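Local coordinates for Non-structural protein 2 (Human rotavirus C, PDB 2GU0) that probably binds single-stranded RNA, hydrolyses nucleoside triphosphates and unwinds RNA helices as a homooctamer, supporting replication and packaging of the viral genome, at residues 5-10 / 74-79; 15-20 / 95-100; 19-24 / 78-83; 133-138 / 149-154. All blocks are in the same frame, centred on the assembly; numbering follows the deposited sequence.

Interaction 1: 5-10 / 74-79; sequences ACFVSF and DQYTEL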
loop_
_atom_site.group_PDB
_atom_site.type_symbol
_atom_site.label_atom_id
_atom_site.label_comp_id
_atom_site.label_asym_id
_atom_site.label_seq_id
_atom_site.Cartn_x
_atom_site.Cartn_y
_atom_site.Cartn_z
ATOM N N ALA A 5 -14.486 35.954 -15.652
ATOM C CA ALA A 5 -15.447 35.106 -16.357
ATOM C C ALA A 5 -14.932 33.698 -16.675
ATOM O O ALA A 5 -15.649 32.891 -17.262
ATOM C CB ALA A 5 -15.892 35.779 -17.651
ATOM N N CYS A 6 -13.690 33.407 -16.322
ATOM C CA CYS A 6 -13.164 32.077 -16.567
ATOM C C CYS A 6 -13.445 31.242 -15.335
ATOM O O CYS A 6 -13.193 30.043 -15.324
ATOM C CB CYS A 6 -11.662 32.111 -16.791
ATOM S SG CYS A 6 -11.133 32.988 -18.246
ATOM N N PHE A 7 -13.982 31.876 -14.299
ATOM C CA PHE A 7 -14.266 31.175 -13.058
ATOM C C PHE A 7 -15.690 31.245 -12.530
ATOM O O PHE A 7 -16.103 30.367 -11.770
ATOM C CB PHE A 7 -13.339 31.678 -11.963
ATOM C CG PHE A 7 -11.902 31.662 -12.340
ATOM C CD1 PHE A 7 -11.315 32.774 -12.916
ATOM C CD2 PHE A 7 -11.131 30.534 -12.115
ATOM C CE1 PHE A 7 -9.977 32.769 -13.260
ATOM C CE2 PHE A 7 -9.784 30.517 -12.458
ATOM C CZ PHE A 7 -9.204 31.639 -13.032
ATOM N N VAL A 8 -16.435 32.281 -12.910
ATOM C CA VAL A 8 -17.794 32.443 -12.414
ATOM C C VAL A 8 -18.787 33.035 -13.406
ATOM O O VAL A 8 -18.442 33.896 -14.221
ATOM C CB VAL A 8 -17.806 33.355 -11.186
ATOM C CG1 VAL A 8 -16.937 32.785 -10.103
ATOM C CG2 VAL A 8 -17.298 34.730 -11.571
ATOM N N SER A 9 -20.028 32.565 -13.338
ATOM C CA SER A 9 -21.093 33.087 -14.188
ATOM C C SER A 9 -22.033 33.779 -13.213
ATOM O O SER A 9 -21.853 33.647 -11.998
ATOM C CB SER A 9 -21.804 31.960 -14.939
ATOM O OG SER A 9 -22.207 30.935 -14.067
ATOM N N PHE A 10 -23.030 34.508 -13.707
ATOM C CA PHE A 10 -23.923 35.214 -12.789
ATOM C C PHE A 10 -25.395 35.207 -13.177
ATOM O O PHE A 10 -25.762 34.851 -14.294
ATOM C CB PHE A 10 -23.456 36.663 -12.647
ATOM C CG PHE A 10 -23.414 37.400 -13.950
ATOM C CD1 PHE A 10 -24.584 37.863 -14.539
ATOM C CD2 PHE A 10 -22.215 37.555 -14.632
ATOM C CE1 PHE A 10 -24.554 38.465 -15.797
ATOM C CE2 PHE A 10 -22.178 38.154 -15.888
ATOM C CZ PHE A 10 -23.351 38.608 -16.470
ATOM N N ASP A 74 -7.931 20.012 -9.162
ATOM C CA ASP A 74 -8.824 20.067 -8.008
ATOM C C ASP A 74 -8.708 21.456 -7.418
ATOM O O ASP A 74 -9.496 21.850 -6.566
ATOM C CB ASP A 74 -8.384 19.071 -6.936
ATOM C CG ASP A 74 -9.260 17.849 -6.877
ATOM O OD1 ASP A 74 -10.499 18.009 -6.945
ATOM O OD2 ASP A 74 -8.713 16.731 -6.747
ATOM N N GLN A 75 -7.696 22.186 -7.866
ATOM C CA GLN A 75 -7.433 23.517 -7.363
ATOM C C GLN A 75 -8.322 24.544 -8.069
ATOM O O GLN A 75 -8.586 25.619 -7.529
ATOM C CB GLN A 75 -5.952 23.837 -7.559
ATOM C CG GLN A 75 -5.427 24.879 -6.623
ATOM C CD GLN A 75 -5.273 24.368 -5.217
ATOM O OE1 GLN A 75 -6.211 23.829 -4.630
ATOM N NE2 GLN A 75 -4.087 24.544 -4.657
ATOM N N TYR A 76 -8.775 24.197 -9.275
ATOM C CA TYR A 76 -9.662 25.049 -10.070
ATOM C C TYR A 76 -11.044 25.083 -9.391
ATOM O O TYR A 76 -11.677 26.141 -9.293
ATOM C CB TYR A 76 -9.787 24.489 -11.497
ATOM C CG TYR A 76 -10.765 25.236 -12.380
ATOM C CD1 TYR A 76 -10.433 26.470 -12.961
ATOM C CD2 TYR A 76 -12.040 24.723 -12.608
ATOM C CE1 TYR A 76 -11.358 27.171 -13.746
ATOM C CE2 TYR A 76 -12.969 25.409 -13.384
ATOM C CZ TYR A 76 -12.627 26.626 -13.949
ATOM O OH TYR A 76 -13.569 27.269 -14.707
ATOM N N THR A 77 -11.492 23.922 -8.921
ATOM C CA THR A 77 -12.770 23.798 -8.237
ATOM C C THR A 77 -12.730 24.701 -7.016
ATOM O O THR A 77 -13.667 25.448 -6.737
ATOM C CB THR A 77 -12.997 22.369 -7.735
ATOM O OG1 THR A 77 -12.711 21.441 -8.780
ATOM C CG2 THR A 77 -14.418 22.186 -7.296
ATOM N N GLU A 78 -11.625 24.609 -6.290
ATOM C CA GLU A 78 -11.410 25.395 -5.083
ATOM C C GLU A 78 -11.546 26.885 -5.356
ATOM O O GLU A 78 -12.375 27.559 -4.760
ATOM C CB GLU A 78 -10.017 25.110 -4.532
ATOM C CG GLU A 78 -9.822 23.685 -4.090
ATOM C CD GLU A 78 -10.478 23.430 -2.767
ATOM O OE1 GLU A 78 -9.970 23.974 -1.757
ATOM O OE2 GLU A 78 -11.498 22.705 -2.740
ATOM N N LEU A 79 -10.716 27.389 -6.259
ATOM C CA LEU A 79 -10.724 28.798 -6.609
ATOM C C LEU A 79 -12.107 29.210 -7.113
ATOM O O LEU A 79 -12.647 30.257 -6.730
ATOM C CB LEU A 79 -9.674 29.077 -7.688
ATOM C CG LEU A 79 -9.615 30.514 -8.202
ATOM C CD1 LEU A 79 -9.223 31.432 -7.059
ATOM C CD2 LEU A 79 -8.632 30.627 -9.346
#
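Tyr76 OH donates a hydrogen bond to the backbone oxygen of Cys6, 2.9 Å from O to O. The hydroxyl lies in the carbonyl plane, fairly straight on, with a C=O...O angle of 157°, and Cys6 O in turn sits at the edge of the phenol ring. Tyr76 carries its ring anti to the backbone N (chi1 176°), which sends the hydroxyl from helix 74-90 across to the 3-10 turn ahead of strand 8-11. The Phe7 ring meets the same phenol, Phe7 CD2 lying 3.7 Å from Tyr76 CE1. The two rings meet at their rims, planes inclined at 34°, and neither lies over the other's face. One turn further along the helix, the CD2 branch of Leu79 packs obliquely against Phe7 CD2 and CE2. Val80, Leu83 and Val108, the last a predicted ATP-binding residue, also touch Phe7. A single polar bond inside an apolar cluster thus satisfies the Cys6 carbonyl and ties the buried N-terminal turn to the helix.

Interaction 2: 15-20 / 95-100; sequences DKVVWY and EKFQFD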
loop_
_atom_site.group_PDB
_atom_site.type_symbol
_atom_site.label_atom_id
_atom_site.label_comp_id
_atom_site.label_asym_id
_atom_site.label_seq_id
_atom_site.Cartn_x
_atom_site.Cartn_y
_atom_site.Cartn_z
ATOM N N ASP A 15 -32.293 40.380 -5.915
ATOM C CA ASP A 15 -32.023 41.748 -5.515
ATOM C C ASP A 15 -30.547 42.049 -5.711
ATOM O O ASP A 15 -30.183 43.078 -6.280
ATOM C CB ASP A 15 -32.407 41.955 -4.055
ATOM C CG ASP A 15 -32.685 43.404 -3.737
ATOM O OD1 ASP A 15 -32.441 43.817 -2.580
ATOM O OD2 ASP A 15 -33.157 44.124 -4.645
ATOM N N LYS A 16 -29.697 41.154 -5.220
ATOM C CA LYS A 16 -28.256 41.320 -5.382
ATOM C C LYS A 16 -27.789 40.326 -6.447
ATOM O O LYS A 16 -28.463 39.323 -6.710
ATOM C CB LYS A 16 -27.505 41.047 -4.067
ATOM C CG LYS A 16 -27.700 42.075 -2.943
ATOM C CD LYS A 16 -28.908 41.751 -2.071
ATOM C CE LYS A 16 -28.927 42.597 -0.804
ATOM N NZ LYS A 16 -27.784 42.278 0.105
ATOM N N VAL A 17 -26.650 40.608 -7.071
ATOM C CA VAL A 17 -26.110 39.711 -8.081
ATOM C C VAL A 17 -25.744 38.366 -7.454
ATOM O O VAL A 17 -25.167 38.307 -6.361
ATOM C CB VAL A 17 -24.856 40.294 -8.726
ATOM C CG1 VAL A 17 -24.287 39.312 -9.741
ATOM C CG2 VAL A 17 -25.189 41.621 -9.374
ATOM N N VAL A 18 -26.097 37.286 -8.138
ATOM C CA VAL A 18 -25.782 35.958 -7.643
ATOM C C VAL A 18 -24.732 35.342 -8.554
ATOM O O VAL A 18 -24.907 35.292 -9.771
ATOM C CB VAL A 18 -27.019 35.062 -7.635
ATOM C CG1 VAL A 18 -26.686 33.728 -6.992
ATOM C CG2 VAL A 18 -28.156 35.765 -6.903
ATOM N N TRP A 19 -23.634 34.881 -7.967
ATOM C CA TRP A 19 -22.563 34.276 -8.748
ATOM C C TRP A 19 -22.562 32.767 -8.647
ATOM O O TRP A 19 -22.948 32.208 -7.627
ATOM C CB TRP A 19 -21.217 34.811 -8.289
ATOM C CG TRP A 19 -21.147 36.304 -8.314
ATOM C CD1 TRP A 19 -21.540 37.164 -7.332
ATOM C CD2 TRP A 19 -20.681 37.110 -9.392
ATOM N NE1 TRP A 19 -21.347 38.456 -7.734
ATOM C CE2 TRP A 19 -20.819 38.452 -8.996
ATOM C CE3 TRP A 19 -20.160 36.826 -10.662
ATOM C CZ2 TRP A 19 -20.456 39.506 -9.815
ATOM C CZ3 TRP A 19 -19.804 37.863 -11.473
ATOM C CH2 TRP A 19 -19.951 39.195 -11.051
ATOM N N TYR A 20 -22.132 32.110 -9.718
ATOM C CA TYR A 20 -22.058 30.655 -9.734
ATOM C C TYR A 20 -20.696 30.134 -10.189
ATOM O O TYR A 20 -20.021 30.750 -11.018
ATOM C CB TYR A 20 -23.130 30.071 -10.649
ATOM C CG TYR A 20 -24.520 30.541 -10.322
ATOM C CD1 TYR A 20 -25.039 31.699 -10.905
ATOM C CD2 TYR A 20 -25.308 29.855 -9.398
ATOM C CE1 TYR A 20 -26.310 32.163 -10.573
ATOM C CE2 TYR A 20 -26.577 30.313 -9.057
ATOM C CZ TYR A 20 -27.071 31.467 -9.646
ATOM O OH TYR A 20 -28.315 31.935 -9.296
ATOM N N GLU A 95 -29.176 46.263 -9.941
ATOM C CA GLU A 95 -29.371 47.510 -10.678
ATOM C C GLU A 95 -28.074 48.182 -11.126
ATOM O O GLU A 95 -28.008 48.753 -12.215
ATOM C CB GLU A 95 -30.175 48.497 -9.824
ATOM C CG GLU A 95 -29.740 48.541 -8.366
ATOM C CD GLU A 95 -30.210 49.796 -7.646
ATOM O OE1 GLU A 95 -31.373 50.199 -7.852
ATOM O OE2 GLU A 95 -29.418 50.376 -6.866
ATOM N N LYS A 96 -27.046 48.113 -10.289
ATOM C CA LYS A 96 -25.778 48.748 -10.620
ATOM C C LYS A 96 -24.731 47.814 -11.226
ATOM O O LYS A 96 -23.586 48.210 -11.434
ATOM C CB LYS A 96 -25.207 49.424 -9.378
ATOM C CG LYS A 96 -26.154 50.424 -8.737
ATOM C CD LYS A 96 -25.426 51.282 -7.722
ATOM C CE LYS A 96 -26.261 52.465 -7.276
ATOM N NZ LYS A 96 -25.417 53.442 -6.530
ATOM N N PHE A 97 -25.131 46.579 -11.515
ATOM C CA PHE A 97 -24.231 45.592 -12.103
ATOM C C PHE A 97 -23.748 45.989 -13.496
ATOM O O PHE A 97 -24.503 46.527 -14.296
ATOM C CB PHE A 97 -24.925 44.232 -12.189
ATOM C CG PHE A 97 -24.118 43.186 -12.904
ATOM C CD1 PHE A 97 -23.021 42.595 -12.292
ATOM C CD2 PHE A 97 -24.440 42.812 -14.201
ATOM C CE1 PHE A 97 -22.259 41.647 -12.960
ATOM C CE2 PHE A 97 -23.684 41.867 -14.877
ATOM C CZ PHE A 97 -22.591 41.283 -14.256
ATOM N N GLN A 98 -22.483 45.706 -13.777
ATOM C CA GLN A 98 -21.889 46.011 -15.072
ATOM C C GLN A 98 -21.204 44.768 -15.629
ATOM O O GLN A 98 -20.195 44.314 -15.098
ATOM C CB GLN A 98 -20.872 47.144 -14.935
ATOM C CG GLN A 98 -21.368 48.495 -15.451
ATOM C CD GLN A 98 -20.263 49.537 -15.507
ATOM O OE1 GLN A 98 -19.882 50.108 -14.483
ATOM N NE2 GLN A 98 -19.728 49.774 -16.704
ATOM N N PHE A 99 -21.759 44.221 -16.704
ATOM C CA PHE A 99 -21.201 43.026 -17.312
ATOM C C PHE A 99 -19.682 43.089 -17.434
ATOM O O PHE A 99 -19.008 42.067 -17.369
ATOM C CB PHE A 99 -21.816 42.784 -18.697
ATOM C CG PHE A 99 -21.262 41.570 -19.398
ATOM C CD1 PHE A 99 -21.534 40.289 -18.919
ATOM C CD2 PHE A 99 -20.422 41.707 -20.500
ATOM C CE1 PHE A 99 -20.971 39.166 -19.525
ATOM C CE2 PHE A 99 -19.855 40.586 -21.112
ATOM C CZ PHE A 99 -20.128 39.317 -20.624
ATOM N N ASP A 100 -19.142 44.287 -17.607
ATOM C CA ASP A 100 -17.701 44.445 -17.744
ATOM C C ASP A 100 -16.870 43.854 -16.607
ATOM O O ASP A 100 -15.740 43.415 -16.831
ATOM C CB ASP A 100 -17.347 45.923 -17.900
ATOM C CG ASP A 100 -17.282 46.354 -19.351
ATOM O OD1 ASP A 100 -16.414 45.833 -20.086
ATOM O OD2 ASP A 100 -18.095 47.213 -19.758
#
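Val17 turns its CG2 methyl onto the base of Phe97, reaching Phe97 CB and Phe97 CD1, each 3.8 Å away. Its two methyls serve different neighbours: CG2, anti to the carbonyl carbon, meets Phe97, while CG1 lies over one face of the Trp19 indole, 3.5 Å above its plane and displaced toward the rim. The backbone of Val18 pairs with Ser11 of the neighbouring strand 8-11. Trp19 then brings the far corner of its six-membered ring to Phe97, with Trp19 CH2 3.9 Å from Phe97 CE1. The indole corner comes in at the edge of the phenyl ring, close to its plane. Phe97 is swung out from the loop between helices 74-90 and 108-119 by a chi1 of 174°, which places CG opposite the backbone N and sends the ring toward the hairpin. The Phe10 ring, from strand 8-11, meets it as well. No hydrogen bond links 15-20 with 95-100, so their contact is apolar packing, with Phe97 filling the angle between an aliphatic and an indole side chain; backbone bonds Asp15-Thr94 and Val17-Met92 hold the start of the loop to the first segment.

Interaction 3: 19-24 / 78-83; sequences WYPINK and ELVNLL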
loop_
_atom_site.group_PDB
_atom_site.type_symbol
_atom_site.label_atom_id
_atom_site.label_comp_id
_atom_site.label_asym_id
_atom_site.label_seq_id
_atom_site.Cartn_x
_atom_site.Cartn_y
_atom_site.Cartn_z
ATOM N N TRP A 19 -23.634 34.881 -7.967
ATOM C CA TRP A 19 -22.563 34.276 -8.748
ATOM C C TRP A 19 -22.562 32.767 -8.647
ATOM O O TRP A 19 -22.948 32.208 -7.627
ATOM C CB TRP A 19 -21.217 34.811 -8.289
ATOM C CG TRP A 19 -21.147 36.304 -8.314
ATOM C CD1 TRP A 19 -21.540 37.164 -7.332
ATOM C CD2 TRP A 19 -20.681 37.110 -9.392
ATOM N NE1 TRP A 19 -21.347 38.456 -7.734
ATOM C CE2 TRP A 19 -20.819 38.452 -8.996
ATOM C CE3 TRP A 19 -20.160 36.826 -10.662
ATOM C CZ2 TRP A 19 -20.456 39.506 -9.815
ATOM C CZ3 TRP A 19 -19.804 37.863 -11.473
ATOM C CH2 TRP A 19 -19.951 39.195 -11.051
ATOM N N TYR A 20 -22.132 32.110 -9.718
ATOM C CA TYR A 20 -22.058 30.655 -9.734
ATOM C C TYR A 20 -20.696 30.134 -10.189
ATOM O O TYR A 20 -20.021 30.750 -11.018
ATOM C CB TYR A 20 -23.130 30.071 -10.649
ATOM C CG TYR A 20 -24.520 30.541 -10.322
ATOM C CD1 TYR A 20 -25.039 31.699 -10.905
ATOM C CD2 TYR A 20 -25.308 29.855 -9.398
ATOM C CE1 TYR A 20 -26.310 32.163 -10.573
ATOM C CE2 TYR A 20 -26.577 30.313 -9.057
ATOM C CZ TYR A 20 -27.071 31.467 -9.646
ATOM O OH TYR A 20 -28.315 31.935 -9.296
ATOM N N PRO A 21 -20.277 28.986 -9.639
ATOM C CA PRO A 21 -19.007 28.322 -9.948
ATOM C C PRO A 21 -19.052 27.737 -11.355
ATOM O O PRO A 21 -20.111 27.329 -11.820
ATOM C CB PRO A 21 -18.943 27.204 -8.909
ATOM C CG PRO A 21 -19.772 27.686 -7.800
ATOM C CD PRO A 21 -20.931 28.332 -8.494
ATOM N N ILE A 22 -17.920 27.699 -12.037
ATOM C CA ILE A 22 -17.872 27.094 -13.367
ATOM C C ILE A 22 -17.078 25.789 -13.218
ATOM O O ILE A 22 -15.987 25.791 -12.651
ATOM C CB ILE A 22 -17.173 28.010 -14.379
ATOM C CG1 ILE A 22 -18.073 29.190 -14.715
ATOM C CG2 ILE A 22 -16.878 27.253 -15.642
ATOM C CD1 ILE A 22 -17.476 30.141 -15.730
ATOM N N ASN A 23 -17.609 24.674 -13.709
ATOM C CA ASN A 23 -16.892 23.417 -13.550
ATOM C C ASN A 23 -16.077 23.000 -14.766
ATOM O O ASN A 23 -16.275 23.522 -15.872
ATOM C CB ASN A 23 -17.848 22.296 -13.119
ATOM C CG ASN A 23 -18.789 21.870 -14.210
ATOM O OD1 ASN A 23 -18.378 21.249 -15.187
ATOM N ND2 ASN A 23 -20.065 22.196 -14.053
ATOM N N LYS A 24 -15.155 22.056 -14.543
ATOM C CA LYS A 24 -14.268 21.580 -15.593
ATOM C C LYS A 24 -14.964 20.907 -16.751
ATOM O O LYS A 24 -14.511 21.008 -17.885
ATOM C CB LYS A 24 -13.213 20.641 -15.020
ATOM C CG LYS A 24 -13.738 19.302 -14.564
ATOM C CD LYS A 24 -12.635 18.483 -13.916
ATOM C CE LYS A 24 -13.223 17.271 -13.197
ATOM N NZ LYS A 24 -12.202 16.518 -12.417
ATOM N N GLU A 78 -11.625 24.609 -6.290
ATOM C CA GLU A 78 -11.410 25.395 -5.083
ATOM C C GLU A 78 -11.546 26.885 -5.356
ATOM O O GLU A 78 -12.375 27.559 -4.760
ATOM C CB GLU A 78 -10.017 25.110 -4.532
ATOM C CG GLU A 78 -9.822 23.685 -4.090
ATOM C CD GLU A 78 -10.478 23.430 -2.767
ATOM O OE1 GLU A 78 -9.970 23.974 -1.757
ATOM O OE2 GLU A 78 -11.498 22.705 -2.740
ATOM N N LEU A 79 -10.716 27.389 -6.259
ATOM C CA LEU A 79 -10.724 28.798 -6.609
ATOM C C LEU A 79 -12.107 29.210 -7.113
ATOM O O LEU A 79 -12.647 30.257 -6.730
ATOM C CB LEU A 79 -9.674 29.077 -7.688
ATOM C CG LEU A 79 -9.615 30.514 -8.202
ATOM C CD1 LEU A 79 -9.223 31.432 -7.059
ATOM C CD2 LEU A 79 -8.632 30.627 -9.346
ATOM N N VAL A 80 -12.674 28.377 -7.971
ATOM C CA VAL A 80 -13.971 28.660 -8.536
ATOM C C VAL A 80 -15.013 28.886 -7.435
ATOM O O VAL A 80 -15.834 29.816 -7.511
ATOM C CB VAL A 80 -14.359 27.510 -9.511
ATOM C CG1 VAL A 80 -15.823 27.187 -9.432
ATOM C CG2 VAL A 80 -13.997 27.912 -10.928
ATOM N N ASN A 81 -14.973 28.061 -6.394
ATOM C CA ASN A 81 -15.935 28.213 -5.312
ATOM C C ASN A 81 -15.612 29.368 -4.381
ATOM O O ASN A 81 -16.500 29.999 -3.829
ATOM C CB ASN A 81 -16.061 26.914 -4.539
ATOM C CG ASN A 81 -16.970 25.933 -5.232
ATOM O OD1 ASN A 81 -16.517 25.004 -5.890
ATOM N ND2 ASN A 81 -18.271 26.151 -5.111
ATOM N N LEU A 82 -14.330 29.647 -4.209
ATOM C CA LEU A 82 -13.903 30.747 -3.366
ATOM C C LEU A 82 -14.414 32.042 -4.005
ATOM O O LEU A 82 -14.971 32.909 -3.337
ATOM C CB LEU A 82 -12.379 30.764 -3.282
ATOM C CG LEU A 82 -11.793 31.929 -2.496
ATOM C CD1 LEU A 82 -12.137 31.776 -1.028
ATOM C CD2 LEU A 82 -10.293 31.962 -2.699
ATOM N N LEU A 83 -14.234 32.158 -5.311
ATOM C CA LEU A 83 -14.675 33.343 -6.014
ATOM C C LEU A 83 -16.192 33.533 -5.939
ATOM O O LEU A 83 -16.665 34.630 -5.653
ATOM C CB LEU A 83 -14.191 33.295 -7.464
ATOM C CG LEU A 83 -12.660 33.322 -7.593
ATOM C CD1 LEU A 83 -12.246 33.129 -9.038
ATOM C CD2 LEU A 83 -12.119 34.643 -7.055
#
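Pro21 and Val80 bring strand and helix unusually near, their CA atoms 5.2 Å apart, yet no hydrogen bond crosses between 19-24 and 78-83. The pyrrolidine ring of Pro21 packs on the Val80 side chain, though the detailed fit of the two is doubtful in the model. Pro21 CG also lies beside the side chain of Asn81, the next residue of the helix. Val80 reaches past the proline to the following residue, where Val80 CG2 is 3.4 Å from Ile22 O. Part of the valine therefore faces main-chain atoms, while the end of the Ile22 side chain leads away from segment 78-83. This is the packing of a beta hairpin, strands 8-11 and 18-21, on helix 74-90, at the point where the second strand ends. Along the same helix, Ala84, one turn after Val80, also meets Pro21, and Leu87 takes the packing of Trp19. Beyond the contact, Asn23 is the N-cap of helix 24-32: a chi1 of 71° sets CG beside both the backbone N and the carbonyl carbon, OD1 accepts from Ala26 N, and the residue also packs on Asn122 of the second subunit.

Interaction 4: 133-138 / 149-154; sequences VKAVMI and TPLTES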
loop_
_atom_site.group_PDB
_atom_site.type_symbol
_atom_site.label_atom_id
_atom_site.label_comp_id
_atom_site.label_asym_id
_atom_site.label_seq_id
_atom_site.Cartn_x
_atom_site.Cartn_y
_atom_site.Cartn_z
ATOM N N VAL A 133 -12.650 37.991 2.590
ATOM C CA VAL A 133 -13.291 38.685 1.478
ATOM C C VAL A 133 -12.415 39.830 0.970
ATOM O O VAL A 133 -12.284 40.031 -0.238
ATOM C CB VAL A 133 -14.674 39.238 1.890
ATOM C CG1 VAL A 133 -15.327 39.937 0.720
ATOM C CG2 VAL A 133 -15.555 38.110 2.368
ATOM N N LYS A 134 -11.806 40.575 1.888
ATOM C CA LYS A 134 -10.946 41.687 1.483
ATOM C C LYS A 134 -9.701 41.211 0.751
ATOM O O LYS A 134 -9.329 41.786 -0.269
ATOM C CB LYS A 134 -10.533 42.529 2.698
ATOM C CG LYS A 134 -11.447 43.704 2.987
ATOM C CD LYS A 134 -11.170 44.306 4.358
ATOM C CE LYS A 134 -12.236 45.340 4.730
ATOM N NZ LYS A 134 -12.053 45.844 6.118
ATOM N N ALA A 135 -9.054 40.169 1.274
ATOM C CA ALA A 135 -7.847 39.624 0.650
ATOM C C ALA A 135 -8.133 39.163 -0.781
ATOM O O ALA A 135 -7.349 39.416 -1.706
ATOM C CB ALA A 135 -7.305 38.454 1.476
ATOM N N VAL A 136 -9.264 38.486 -0.948
ATOM C CA VAL A 136 -9.666 37.986 -2.250
ATOM C C VAL A 136 -10.058 39.100 -3.205
ATOM O O VAL A 136 -9.741 39.043 -4.392
ATOM C CB VAL A 136 -10.845 37.021 -2.134
ATOM C CG1 VAL A 136 -11.372 36.692 -3.515
ATOM C CG2 VAL A 136 -10.417 35.769 -1.403
ATOM N N MET A 137 -10.764 40.105 -2.706
ATOM C CA MET A 137 -11.150 41.201 -3.577
ATOM C C MET A 137 -9.890 41.866 -4.091
ATOM O O MET A 137 -9.786 42.149 -5.283
ATOM C CB MET A 137 -12.026 42.218 -2.847
ATOM C CG MET A 137 -13.430 41.721 -2.572
ATOM S SD MET A 137 -14.247 41.083 -4.049
ATOM C CE MET A 137 -14.753 42.584 -4.832
ATOM N N ILE A 138 -8.929 42.112 -3.203
ATOM C CA ILE A 138 -7.675 42.716 -3.637
ATOM C C ILE A 138 -7.083 41.835 -4.750
ATOM O O ILE A 138 -6.793 42.316 -5.843
ATOM C CB ILE A 138 -6.650 42.843 -2.467
ATOM C CG1 ILE A 138 -7.052 43.985 -1.537
ATOM C CG2 ILE A 138 -5.260 43.105 -3.001
ATOM C CD1 ILE A 138 -6.150 44.128 -0.333
ATOM N N THR A 149 -0.221 43.319 5.650
ATOM C CA THR A 149 0.218 41.969 5.967
ATOM C C THR A 149 -0.868 40.931 6.197
ATOM O O THR A 149 -0.724 39.788 5.784
ATOM C CB THR A 149 1.154 41.966 7.185
ATOM O OG1 THR A 149 2.366 42.655 6.852
ATOM C CG2 THR A 149 1.491 40.532 7.601
ATOM N N PRO A 150 -1.961 41.302 6.880
ATOM C CA PRO A 150 -3.045 40.345 7.139
ATOM C C PRO A 150 -3.689 39.828 5.864
ATOM O O PRO A 150 -4.313 38.762 5.861
ATOM C CB PRO A 150 -4.026 41.155 7.975
ATOM C CG PRO A 150 -3.142 42.077 8.721
ATOM C CD PRO A 150 -2.173 42.540 7.650
ATOM N N LEU A 151 -3.503 40.576 4.780
ATOM C CA LEU A 151 -4.098 40.233 3.498
ATOM C C LEU A 151 -3.151 39.723 2.416
ATOM O O LEU A 151 -3.606 39.430 1.303
ATOM C CB LEU A 151 -4.846 41.453 2.960
ATOM C CG LEU A 151 -5.677 42.161 4.032
ATOM C CD1 LEU A 151 -6.152 43.483 3.510
ATOM C CD2 LEU A 151 -6.856 41.287 4.449
ATOM N N THR A 152 -1.854 39.608 2.712
ATOM C CA THR A 152 -0.918 39.153 1.680
ATOM C C THR A 152 -1.347 37.823 1.103
ATOM O O THR A 152 -2.062 37.063 1.740
ATOM C CB THR A 152 0.521 38.962 2.196
ATOM O OG1 THR A 152 0.934 40.125 2.901
ATOM C CG2 THR A 152 1.482 38.756 1.024
ATOM N N GLU A 153 -0.888 37.545 -0.105
ATOM C CA GLU A 153 -1.215 36.295 -0.755
ATOM C C GLU A 153 -0.551 35.083 -0.105
ATOM O O GLU A 153 -1.030 33.975 -0.271
ATOM C CB GLU A 153 -0.813 36.343 -2.234
ATOM C CG GLU A 153 0.675 36.524 -2.480
ATOM C CD GLU A 153 1.056 36.399 -3.952
ATOM O OE1 GLU A 153 1.036 35.269 -4.490
ATOM O OE2 GLU A 153 1.379 37.439 -4.568
ATOM N N SER A 154 0.525 35.274 0.650
ATOM C CA SER A 154 1.211 34.124 1.226
ATOM C C SER A 154 1.530 34.080 2.731
ATOM O O SER A 154 1.871 35.089 3.345
ATOM C CB SER A 154 2.496 33.877 0.418
ATOM O OG SER A 154 3.405 33.022 1.085
#
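Leu151 lies in the angle made by three residues of helix 129-139, and its two methyls part to meet different ones. Its CG stands anti to the carbonyl carbon (chi1 -44°), which directs the fork at the helix. The CD1 methyl extends to Ile138, where Leu151 CD1 and Ile138 CD1 are 3.9 Å apart. Ile138 gets there by keeping CG1 beside its backbone N and stretching the rest of the chain out (chi2 177°), and the two side chains cross at about a right angle. The other methyl, Leu151 CD2, rests 4.1 Å from Ala135 CB. It also brushes the base of Lys134, 4.3 Å from Lys134 CB, while the lysine's extended chain carries NZ away. At Ala135 the small side chain lets the backbones close in, with CA of Ala135 and CA of Leu151 4.7 Å apart. Ala135 CB is then 3.8 Å from Leu151 O.

Arg117 NH1 bonds Pro150 O and Thr152 O, on the two residues flanking Leu151. With no hydrogen bond between its two segments, the contact rests on apolar side chains and joins a helix of the N-terminal family region to a loop of the C-terminal, HIT-like one; the salt bridge from Glu153 to Lys185, a predicted ATP-binding residue, places that loop next to the probable nucleotide site.

How the interactions relate
Interactions 1 and 3 nearly coincide, their centres 3 Å apart, because both use helix 74-90 and share Glu78 and Leu79. Strands 8-11 and 18-21 form the antiparallel hairpin that unites interactions 1, 2 and 3, with Ser9 O and Tyr20 N 2.8 Å apart between them. Interaction 2 lies about 16 to 17 Å from the other two, centre to centre. Along the chain, the segments of 1 and 2 alternate, and interaction 4 follows all three. Its centre is 18 Å from that of interaction 3; Leu82 and Leu83 touch Val136 and bridge them. Interactions 1 to 3 thus build the N-terminal region, while interaction 4 joins it to the C-terminal, HIT-related region that carries the predicted active site.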